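Local coordinates for protein putative hydrolase (Burkholderia cenocepacia, PDB 4X00) that is probably a hydrolase of the alpha/beta hydrolase fold, perhaps an aryl esterase that cleaves ester bonds, at residues Arg170-Leu173 with Arg174-His178; Ala183-Phe186 with Ser187-Ala191; Ala211-Gly214 with Leu215-Glu219. All coordinates share one frame; numbering follows the deposited sequence.

Contacts 1 and 2 belong to consecutive helices, 162-174 and 183-194, in the insertion between strands 132-136 and 222-227, and they touch each other: Leu173 of contact 1 packs against Phe186, Leu189 and Leu190 of contact 2. Contact 3 lies on helix 211-216, on the opposite side of the chain's centre, about 30 Å from contact 1 and 36 Å from contact 2 between centres. All three are partly buried. Contact 1, at a helix end, brings sulfur and aromatic groups together; contact 2 pairs a buried Phe and Leu face with an exposed Ser and Thr face; contact 3 separates a buried Ala and Leu side from lysines and a serine nearer the solvent.

Contact 1 (Arg170-Leu173 with Arg174-His178); sequences RAFL and RLCFH
The C-terminal end of helix 162-174 runs into a type I turn, Arg174 to Phe177, and here Phe172 and Leu173 meet Cys176 and Phe177. Leu175 N reaches Ala171 O at 3.0 Å, and Cys176 N donates to Leu173 O, three residues back, also at 3.0 Å and from above the carbonyl plane. With SG beside its own backbone N (chi1 -75°), Cys176 turns its sulfur back to the Phe172 ring. Cys176 SG lies 3.9 Å from Phe172 CE2, obliquely placed in a sulfur-aromatic contact that a small, polarisable side chain suits well. Leu173 and Phe177 lie side by side, pointing the same way, with Leu173 CD1 4.1 Å from Phe177 CE2. Phe177 CD2 comes 3.3 Å from Leu173 O. Leu173 and Phe177 are both buried, which suits their apolar side chains. Cys176 touches residues that fit a Ser-His-Asp triad (Ser112, His259 and Asp230), as in other alpha/beta hydrolases. Phe172 packs on Val153 of helix 151-156, Leu173 faces helix 183-194, and Phe177 rests against helix 261-264.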
loop_
_atom_site.group_PDB
_atom_site.type_symbol
_atom_site.label_atom_id
_atom_site.label_comp_id
_atom_site.label_asym_id
_atom_site.label_seq_id
_atom_site.Cartn_x
_atom_site.Cartn_y
_atom_site.Cartn_z
ATOM N N ARG A 170 13.165 -5.764 11.892
ATOM C CA ARG A 170 13.959 -4.544 11.914
ATOM C C ARG A 170 14.780 -4.433 10.633
ATOM O O ARG A 170 14.876 -3.335 10.032
ATOM C CB ARG A 170 14.869 -4.534 13.160
ATOM C CG ARG A 170 15.578 -3.208 13.361
ATOM C CD ARG A 170 16.300 -3.140 14.740
ATOM N NE ARG A 170 17.408 -4.093 14.787
ATOM C CZ ARG A 170 17.428 -5.256 15.454
ATOM N NH1 ARG A 170 18.491 -6.034 15.355
ATOM N NH2 ARG A 170 16.387 -5.674 16.193
ATOM N N ALA A 171 15.340 -5.546 10.167
ATOM C CA ALA A 171 16.097 -5.539 8.914
ATOM C C ALA A 171 15.184 -5.229 7.713
ATOM O O ALA A 171 15.559 -4.485 6.792
ATOM C CB ALA A 171 16.812 -6.890 8.723
ATOM N N PHE A 172 13.980 -5.792 7.713
ATOM C CA PHE A 172 13.031 -5.497 6.645
ATOM C C PHE A 172 12.701 -4.002 6.625
ATOM O O PHE A 172 12.612 -3.387 5.556
ATOM C CB PHE A 172 11.761 -6.325 6.852
ATOM C CG PHE A 172 10.726 -6.078 5.810
ATOM C CD1 PHE A 172 10.763 -6.805 4.638
ATOM C CD2 PHE A 172 9.705 -5.155 6.007
ATOM C CE1 PHE A 172 9.801 -6.591 3.639
ATOM C CE2 PHE A 172 8.720 -4.956 5.011
ATOM C CZ PHE A 172 8.788 -5.679 3.830
ATOM N N LEU A 173 12.445 -3.423 7.793
ATOM C CA LEU A 173 12.091 -1.995 7.830
ATOM C C LEU A 173 13.265 -1.163 7.312
ATOM O O LEU A 173 13.058 -0.173 6.588
ATOM C CB LEU A 173 11.708 -1.560 9.244
ATOM C CG LEU A 173 11.183 -0.117 9.394
ATOM C CD1 LEU A 173 9.960 0.128 8.532
ATOM C CD2 LEU A 173 10.880 0.168 10.843
ATOM N N ARG A 174 14.515 -1.535 7.632
ATOM C CA ARG A 174 15.664 -0.800 7.087
ATOM C C ARG A 174 15.694 -0.886 5.568
ATOM O O ARG A 174 16.075 0.082 4.901
ATOM C CB ARG A 174 16.966 -1.342 7.668
ATOM C CG ARG A 174 17.190 -0.977 9.119
ATOM C CD ARG A 174 17.444 0.517 9.267
ATOM N NE ARG A 174 17.683 0.900 10.659
ATOM C CZ ARG A 174 17.665 2.153 11.104
ATOM N NH1 ARG A 174 17.414 3.161 10.266
ATOM N NH2 ARG A 174 17.906 2.395 12.390
ATOM N N LEU A 175 15.281 -2.029 5.018
ATOM C CA LEU A 175 15.246 -2.212 3.567
ATOM C C LEU A 175 14.142 -1.382 2.916
ATOM O O LEU A 175 14.094 -1.293 1.691
ATOM C CB LEU A 175 15.052 -3.693 3.229
ATOM C CG LEU A 175 16.328 -4.508 3.498
ATOM C CD1 LEU A 175 15.948 -6.001 3.432
ATOM C CD2 LEU A 175 17.459 -4.182 2.516
ATOM N N CYS A 176 13.250 -0.789 3.700
ATOM C CA CYS A 176 12.172 -0.002 3.117
ATOM C C CYS A 176 12.649 1.386 2.667
ATOM O O CYS A 176 11.863 2.128 2.076
ATOM C CB CYS A 176 11.017 0.147 4.117
ATOM S SG CYS A 176 10.000 -1.342 4.319
ATOM N N PHE A 177 13.905 1.745 2.965
ATOM C CA PHE A 177 14.378 3.105 2.689
ATOM C C PHE A 177 15.722 3.099 2.017
ATOM O O PHE A 177 16.572 2.251 2.333
ATOM C CB PHE A 177 14.526 3.918 3.976
ATOM C CG PHE A 177 13.261 3.989 4.784
ATOM C CD1 PHE A 177 12.303 4.953 4.510
ATOM C CD2 PHE A 177 13.006 3.076 5.815
ATOM C CE1 PHE A 177 11.130 5.005 5.228
ATOM C CE2 PHE A 177 11.844 3.144 6.533
ATOM C CZ PHE A 177 10.903 4.093 6.255
ATOM N N HIS A 178 15.939 4.055 1.115
ATOM C CA HIS A 178 17.308 4.439 0.751
ATOM C C HIS A 178 17.752 5.596 1.635
ATOM O O HIS A 178 18.807 5.514 2.262
ATOM C CB HIS A 178 17.400 4.824 -0.726
ATOM C CG HIS A 178 18.777 5.207 -1.147
ATOM N ND1 HIS A 178 19.831 4.322 -1.130
ATOM C CD2 HIS A 178 19.272 6.380 -1.602
ATOM C CE1 HIS A 178 20.921 4.935 -1.560
ATOM N NE2 HIS A 178 20.609 6.184 -1.852
#

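Contact 2 (Ala183-Phe186 with Ser187-Ala191); sequences ATTF and SLLLA
Phe186 and Leu190, one helical turn apart on helix 183-194, send their side chains out from the same face of the helix. In each, CG is anti to the backbone N (chi1 -171° for Phe186, -173° for Leu190), and this shared torsion brings the ring atom CE2 near one leucine branch: Phe186 CE2 lies 4.3 Å from Leu190 CD2. The methyl meets the ring obliquely, in a loose apolar contact. Nearer the backbone the fit is closer, Leu190 CB standing 3.3 Å from Phe186 O, the carbonyl that also takes the Leu190 N-H at 2.8 Å.

Leu189 leans back over the preceding turn, with Leu189 CG 3.5 Å from Thr185 O and Leu189 CD1 4.3 Å from Thr185 CG2. The threonine thus offers its methyl to a buried leucine, which suits a residue at the margin between core and solvent.

On the exposed side, Ser187 bends its hydroxyl inward. In the one of its two modelled conformers described here, Ser187 OG lies between the backbone N and the carbonyl carbon, and donates to Thr184 O at 2.7 Å. The same Thr184 O accepts Leu188 N at 3.0 Å, so two donors grip it. Serine is small enough to tuck its polar group against the helix in this way.

Helix 183-194 begins just after Asp182, whose OD1 accepts a hydrogen bond from Thr185 N. The Phe186 ring also makes a cation-pi contact with Arg174, at the end of helix 162-174. Leu188 touches Leu48 and Leu189 touches Asn49, both in a loop, so helix 183-194 lies between that loop and the helix before it in the chain.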
loop_
_atom_site.group_PDB
_atom_site.type_symbol
_atom_site.label_atom_id
_atom_site.label_comp_id
_atom_site.label_asym_id
_atom_site.label_seq_id
_atom_site.Cartn_x
_atom_site.Cartn_y
_atom_site.Cartn_z
ATOM N N ALA A 183 15.979 8.834 13.553
ATOM C CA ALA A 183 15.942 7.716 14.483
ATOM C C ALA A 183 14.597 7.604 15.170
ATOM O O ALA A 183 14.126 6.509 15.432
ATOM C CB ALA A 183 17.051 7.837 15.535
ATOM N N THR A 184 13.976 8.726 15.497
ATOM C CA THR A 184 12.715 8.647 16.220
ATOM C C THR A 184 11.595 8.116 15.305
ATOM O O THR A 184 10.799 7.254 15.706
ATOM C CB THR A 184 12.354 10.012 16.827
ATOM O OG1 THR A 184 13.390 10.400 17.735
ATOM C CG2 THR A 184 11.063 9.931 17.600
ATOM N N THR A 185 11.553 8.583 14.059
ATOM C CA THR A 185 10.599 8.064 13.103
ATOM C C THR A 185 10.811 6.576 12.868
ATOM O O THR A 185 9.833 5.797 12.809
ATOM C CB THR A 185 10.703 8.805 11.765
ATOM O OG1 THR A 185 10.395 10.188 11.981
ATOM C CG2 THR A 185 9.756 8.226 10.727
ATOM N N PHE A 186 12.069 6.159 12.731
ATOM C CA PHE A 186 12.337 4.741 12.567
ATOM C C PHE A 186 11.820 3.948 13.769
ATOM O O PHE A 186 11.186 2.901 13.600
ATOM C CB PHE A 186 13.837 4.484 12.364
ATOM C CG PHE A 186 14.141 3.063 11.985
ATOM C CD1 PHE A 186 14.053 2.650 10.661
ATOM C CD2 PHE A 186 14.494 2.144 12.949
ATOM C CE1 PHE A 186 14.308 1.334 10.297
ATOM C CE2 PHE A 186 14.735 0.812 12.605
ATOM C CZ PHE A 186 14.660 0.414 11.270
ATOM N N SER A 187 12.045 4.458 14.985
ATOM C CA SER A 187 11.617 3.723 16.176
ATOM C C SER A 187 10.084 3.609 16.217
ATOM O O SER A 187 9.552 2.586 16.668
ATOM C CB SER A 187 12.138 4.391 17.448
ATOM O OG SER A 187 11.414 5.560 17.752
ATOM N N LEU A 188 9.362 4.643 15.776
ATOM C CA LEU A 188 7.892 4.607 15.759
ATOM C C LEU A 188 7.443 3.532 14.775
ATOM O O LEU A 188 6.588 2.687 15.082
ATOM C CB LEU A 188 7.341 5.979 15.367
ATOM C CG LEU A 188 5.831 6.015 15.220
ATOM C CD1 LEU A 188 5.145 5.687 16.535
ATOM C CD2 LEU A 188 5.399 7.410 14.691
ATOM N N LEU A 189 8.033 3.528 13.581
ATOM C CA LEU A 189 7.663 2.545 12.565
ATOM C C LEU A 189 8.097 1.130 12.949
ATOM O O LEU A 189 7.449 0.169 12.561
ATOM C CB LEU A 189 8.230 2.949 11.187
ATOM C CG LEU A 189 7.635 4.229 10.581
ATOM C CD1 LEU A 189 8.279 4.477 9.224
ATOM C CD2 LEU A 189 6.116 4.072 10.444
ATOM N N LEU A 190 9.163 1.011 13.734
ATOM C CA LEU A 190 9.630 -0.299 14.208
ATOM C C LEU A 190 8.611 -0.920 15.186
ATOM O O LEU A 190 8.207 -2.079 15.046
ATOM C CB LEU A 190 10.994 -0.155 14.868
ATOM C CG LEU A 190 11.645 -1.486 15.244
ATOM C CD1 LEU A 190 11.963 -2.295 13.991
ATOM C CD2 LEU A 190 12.906 -1.139 16.032
ATOM N N ALA A 191 8.167 -0.126 16.157
ATOM C CA ALA A 191 7.136 -0.586 17.106
ATOM C C ALA A 191 5.824 -0.879 16.361
ATOM O O ALA A 191 5.130 -1.882 16.601
ATOM C CB ALA A 191 6.936 0.456 18.180
#

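Contact 3 (Ala211-Gly214 with Leu215-Glu219); sequences AAKG and LSKAE
Ala212 O takes two hydrogen bonds from Ser216 along helix 211-216. The amide Ser216 N donates to Ala212 O at 3.1 Å, and in the one of two modelled conformers described here Ser216 OG donates to Ala212 O at 2.8 Å. The two donors reach the carbonyl oxygen from opposite faces of its plane. The hydroxyl can do this because chi1 of 73° sets OG between the serine's own N and carbonyl carbon, folding it back along the helix. One residue earlier Leu215 N binds Ala211 O at 2.9 Å. Toward the end of the helix the bonding slackens: Lys217 N to Lys213 O is a weak hydrogen bond of 3.4 Å, and Ala218 N bonds to Leu215 O.

Apolar contact belongs to the inner side. Leu215 lays CD1 4.3 Å from Ala211 CB. Small alanine and branched leucine suit the buried ground here, and Gly214, also buried, adds no side chain to it. In this alpha/beta hydrolase fold, helix 211-216 precedes strand 222-227 of the central sheet, and Leu215 packs on Ala242 and Leu245 of helix 235-245 and on Ser119 of helix 113-125. Asn246 donates a hydrogen bond to Leu215 O, tying the helix end to the loop beyond 235-245.

The lysine pair occupies the outer side. Lys213 is fully extended, whereas Lys217 bends at three successive torsions and passes close over the carbonyl of Lys213, with Lys217 CD 3.1 Å from Lys213 O. The two chains cross obliquely, and Lys217 CE meets Lys213 CG at 3.4 Å, tighter than an ordinary carbon contact. Their amino groups diverge, with Lys213 NZ and Lys217 NZ 5.8 Å apart, which probably eases the repulsion between like charges on these exposed residues.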
loop_
_atom_site.group_PDB
_atom_site.type_symbol
_atom_site.label_atom_id
_atom_site.label_comp_id
_atom_site.label_asym_id
_atom_site.label_seq_id
_atom_site.Cartn_x
_atom_site.Cartn_y
_atom_site.Cartn_z
ATOM N N ALA A 211 -2.768 -9.585 -10.852
ATOM C CA ALA A 211 -2.255 -8.392 -11.513
ATOM C C ALA A 211 -2.619 -8.370 -12.996
ATOM O O ALA A 211 -2.994 -7.334 -13.527
ATOM C CB ALA A 211 -0.764 -8.306 -11.332
ATOM N N ALA A 212 -2.483 -9.496 -13.686
ATOM C CA ALA A 212 -2.739 -9.509 -15.115
ATOM C C ALA A 212 -4.176 -9.118 -15.397
ATOM O O ALA A 212 -4.449 -8.240 -16.233
ATOM C CB ALA A 212 -2.435 -10.864 -15.681
ATOM N N LYS A 213 -5.104 -9.730 -14.673
ATOM C CA LYS A 213 -6.511 -9.405 -14.870
ATOM C C LYS A 213 -6.836 -7.965 -14.432
ATOM O O LYS A 213 -7.466 -7.219 -15.171
ATOM C CB LYS A 213 -7.385 -10.410 -14.118
ATOM C CG LYS A 213 -8.879 -10.199 -14.281
ATOM C CD LYS A 213 -9.689 -11.225 -13.500
ATOM C CE LYS A 213 -11.184 -10.956 -13.665
ATOM N NZ LYS A 213 -11.995 -11.809 -12.766
ATOM N N GLY A 214 -6.415 -7.557 -13.239
ATOM C CA GLY A 214 -6.825 -6.250 -12.753
ATOM C C GLY A 214 -6.203 -5.104 -13.535
ATOM O O GLY A 214 -6.874 -4.125 -13.853
ATOM N N LEU A 215 -4.899 -5.198 -13.797
ATOM C CA LEU A 215 -4.228 -4.117 -14.510
ATOM C C LEU A 215 -4.660 -4.043 -15.954
ATOM O O LEU A 215 -4.877 -2.944 -16.485
ATOM C CB LEU A 215 -2.702 -4.288 -14.448
ATOM C CG LEU A 215 -2.087 -4.034 -13.081
ATOM C CD1 LEU A 215 -0.605 -4.405 -13.098
ATOM C CD2 LEU A 215 -2.276 -2.578 -12.666
ATOM N N SER A 216 -4.773 -5.185 -16.620
ATOM C CA SER A 216 -4.950 -5.121 -18.063
ATOM C C SER A 216 -6.319 -4.572 -18.401
ATOM O O SER A 216 -6.475 -3.943 -19.440
ATOM C CB SER A 216 -4.742 -6.481 -18.711
ATOM O OG SER A 216 -5.835 -7.320 -18.441
ATOM N N LYS A 217 -7.287 -4.763 -17.516
ATOM C CA LYS A 217 -8.638 -4.285 -17.795
ATOM C C LYS A 217 -8.916 -2.842 -17.381
ATOM O O LYS A 217 -9.995 -2.323 -17.663
ATOM C CB LYS A 217 -9.678 -5.189 -17.105
ATOM C CG LYS A 217 -10.027 -6.468 -17.834
ATOM C CD LYS A 217 -8.888 -7.453 -17.892
ATOM C CE LYS A 217 -9.301 -8.787 -17.328
ATOM N NZ LYS A 217 -10.640 -9.248 -17.830
ATOM N N ALA A 218 -7.975 -2.190 -16.703
ATOM C CA ALA A 218 -8.265 -0.868 -16.162
ATOM C C ALA A 218 -8.331 0.188 -17.261
ATOM O O ALA A 218 -7.501 0.174 -18.185
ATOM C CB ALA A 218 -7.214 -0.481 -15.122
ATOM N N GLU A 219 -9.291 1.115 -17.135
ATOM C CA GLU A 219 -9.382 2.288 -18.023
ATOM C C GLU A 219 -9.063 3.579 -17.306
ATOM O O GLU A 219 -8.697 4.585 -17.926
ATOM C CB GLU A 219 -10.781 2.416 -18.634
ATOM C CG GLU A 219 -11.014 1.480 -19.766
ATOM C CD GLU A 219 -10.107 1.790 -20.920
ATOM O OE1 GLU A 219 -10.173 2.938 -21.439
ATOM O OE2 GLU A 219 -9.333 0.897 -21.311
#